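LPXTG cell wall surface protein (Streptococcus gordonii, PDB 4IGB) is a cell-wall-anchored surface protein that probably acts as an adhesin, represented by its N-terminal region with the N1 and N2 domains. Local coordinates at residues V355-E359 against G360-T364. Residues are numbered along the deposited sequence; the frame is centred on the assembly and turned at random.
Sequences VTLQE and GRDYT
The phenol ring of Y363 lies against the backbone of E359, whose CA sits 3.8 Å from the ring centroid in a CH-pi contact over one face. A chi1 of 67° tucks the Y363 ring back over its own main chain, which brings that face over E359 CA. The L357 carbonyl oxygen meets the ring edge at CE2, and one water links that oxygen to Y363 OH; a second water joins OH to E359 OE1. Next to the ring the chain reverses. D362 N donates to Q358 O at 2.8 Å, and D362 returns the bond through its side chain: OD2 accepts the N-H of Q358 at 2.8 Å from Q358 N, nearly straight (175°), with its anti lone pair. CB of L357 rests on the same carboxylate, 3.6 Å from D362 OD2. The extended R361 chain crosses that of Q358 at a slant, and R361 NH1 donates a hydrogen bond to Q358 OE1 (3.1 Å) with the amide and guanidinium planes almost perpendicular; R361 NE forms a salt bridge with E379. This turn links strands 355-356 and 363-368 of the N2 domain, and G360 N closes it by donating to Y363 O. The two bonds between Q358 and D362 lock the turn, the one to OD2 limiting how the carboxylate can rotate, while the water-bridged hydroxyl ties the tyrosine to both L357 and E359.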
loop_
_atom_site.group_PDB
_atom_site.type_symbol
_atom_site.label_atom_id
_atom_site.label_comp_id
_atom_site.label_asym_id
_atom_site.label_seq_id
_atom_site.Cartn_x
_atom_site.Cartn_y
_atom_site.Cartn_z
ATOM N N VAL B 355 -16.840 -25.944 -15.712
ATOM C CA VAL B 355 -16.012 -27.141 -15.758
ATOM C C VAL B 355 -15.586 -27.577 -14.358
ATOM O O VAL B 355 -15.171 -26.750 -13.543
ATOM C CB VAL B 355 -14.745 -26.888 -16.578
ATOM C CG1 VAL B 355 -13.795 -28.049 -16.447
ATOM C CG2 VAL B 355 -15.108 -26.638 -18.031
ATOM N N THR B 356 -15.692 -28.875 -14.088
ATOM C CA THR B 356 -15.182 -29.452 -12.850
ATOM C C THR B 356 -13.682 -29.607 -12.995
ATOM O O THR B 356 -13.203 -30.319 -13.876
ATOM C CB THR B 356 -15.825 -30.818 -12.549
ATOM O OG1 THR B 356 -17.245 -30.658 -12.477
ATOM C CG2 THR B 356 -15.318 -31.385 -11.233
ATOM N N LEU B 357 -12.936 -28.918 -12.138
ATOM C CA LEU B 357 -11.480 -28.960 -12.190
ATOM C C LEU B 357 -10.953 -30.287 -11.657
ATOM O O LEU B 357 -11.616 -30.954 -10.865
ATOM C CB LEU B 357 -10.880 -27.787 -11.412
ATOM C CG LEU B 357 -11.228 -26.394 -11.941
ATOM C CD1 LEU B 357 -10.300 -25.339 -11.360
ATOM C CD2 LEU B 357 -11.190 -26.365 -13.462
ATOM N N GLN B 358 -9.761 -30.668 -12.101
ATOM C CA GLN B 358 -9.183 -31.953 -11.729
ATOM C C GLN B 358 -8.034 -31.813 -10.736
ATOM O O GLN B 358 -7.109 -31.029 -10.948
ATOM C CB GLN B 358 -8.698 -32.699 -12.975
ATOM C CG GLN B 358 -9.759 -32.883 -14.047
ATOM C CD GLN B 358 -9.163 -33.082 -15.428
ATOM O OE1 GLN B 358 -9.403 -32.290 -16.338
ATOM N NE2 GLN B 358 -8.383 -34.143 -15.590
ATOM N N GLU B 359 -8.099 -32.584 -9.656
ATOM C CA GLU B 359 -7.017 -32.624 -8.683
ATOM C C GLU B 359 -5.765 -33.158 -9.365
ATOM O O GLU B 359 -5.843 -34.062 -10.196
ATOM C CB GLU B 359 -7.394 -33.507 -7.494
ATOM C CG GLU B 359 -6.388 -33.475 -6.356
ATOM C CD GLU B 359 -6.846 -34.271 -5.151
ATOM O OE1 GLU B 359 -7.988 -34.776 -5.168
ATOM O OE2 GLU B 359 -6.065 -34.393 -4.185
ATOM N N GLY B 360 -4.614 -32.592 -9.021
ATOM C CA GLY B 360 -3.373 -32.942 -9.695
ATOM C C GLY B 360 -3.095 -32.035 -10.887
ATOM O O GLY B 360 -2.055 -31.380 -10.957
ATOM N N ARG B 361 -4.033 -31.975 -11.825
ATOM C CA ARG B 361 -3.876 -31.106 -12.997
ATOM C C ARG B 361 -4.093 -29.620 -12.699
ATOM O O ARG B 361 -3.265 -28.778 -13.042
ATOM C CB ARG B 361 -4.834 -31.523 -14.125
ATOM C CG ARG B 361 -4.756 -30.617 -15.365
ATOM C CD ARG B 361 -5.944 -30.828 -16.294
ATOM N NE ARG B 361 -5.799 -30.090 -17.548
ATOM C CZ ARG B 361 -6.632 -30.188 -18.586
ATOM N NH1 ARG B 361 -7.673 -31.003 -18.529
ATOM N NH2 ARG B 361 -6.423 -29.467 -19.684
ATOM N N ASP B 362 -5.234 -29.306 -12.098
ATOM C CA ASP B 362 -5.663 -27.924 -11.931
ATOM C C ASP B 362 -5.376 -27.400 -10.526
ATOM O O ASP B 362 -5.091 -26.220 -10.339
ATOM C CB ASP B 362 -7.154 -27.795 -12.219
ATOM C CG ASP B 362 -7.503 -28.147 -13.646
ATOM O OD1 ASP B 362 -6.819 -27.634 -14.559
ATOM O OD2 ASP B 362 -8.455 -28.935 -13.847
ATOM N N TYR B 363 -5.466 -28.283 -9.541
ATOM C CA TYR B 363 -5.228 -27.894 -8.169
ATOM C C TYR B 363 -4.678 -29.059 -7.361
ATOM O O TYR B 363 -4.751 -30.219 -7.786
ATOM C CB TYR B 363 -6.525 -27.388 -7.534
ATOM C CG TYR B 363 -7.585 -28.458 -7.361
ATOM C CD1 TYR B 363 -7.666 -29.209 -6.191
ATOM C CD2 TYR B 363 -8.506 -28.711 -8.366
ATOM C CE1 TYR B 363 -8.643 -30.184 -6.030
ATOM C CE2 TYR B 363 -9.483 -29.680 -8.220
ATOM C CZ TYR B 363 -9.551 -30.411 -7.053
ATOM O OH TYR B 363 -10.533 -31.364 -6.917
ATOM N N THR B 364 -4.123 -28.738 -6.195
ATOM C CA THR B 364 -3.731 -29.753 -5.218
ATOM C C THR B 364 -4.353 -29.417 -3.874
ATOM O O THR B 364 -4.760 -28.279 -3.627
ATOM C CB THR B 364 -2.218 -29.826 -5.025
ATOM O OG1 THR B 364 -1.738 -28.558 -4.560
ATOM C CG2 THR B 364 -1.526 -30.184 -6.328
HETATM O O HOH W 1 -12.646 -31.033 -8.482
HETATM O O HOH W 2 -10.681 -33.271 -4.972
#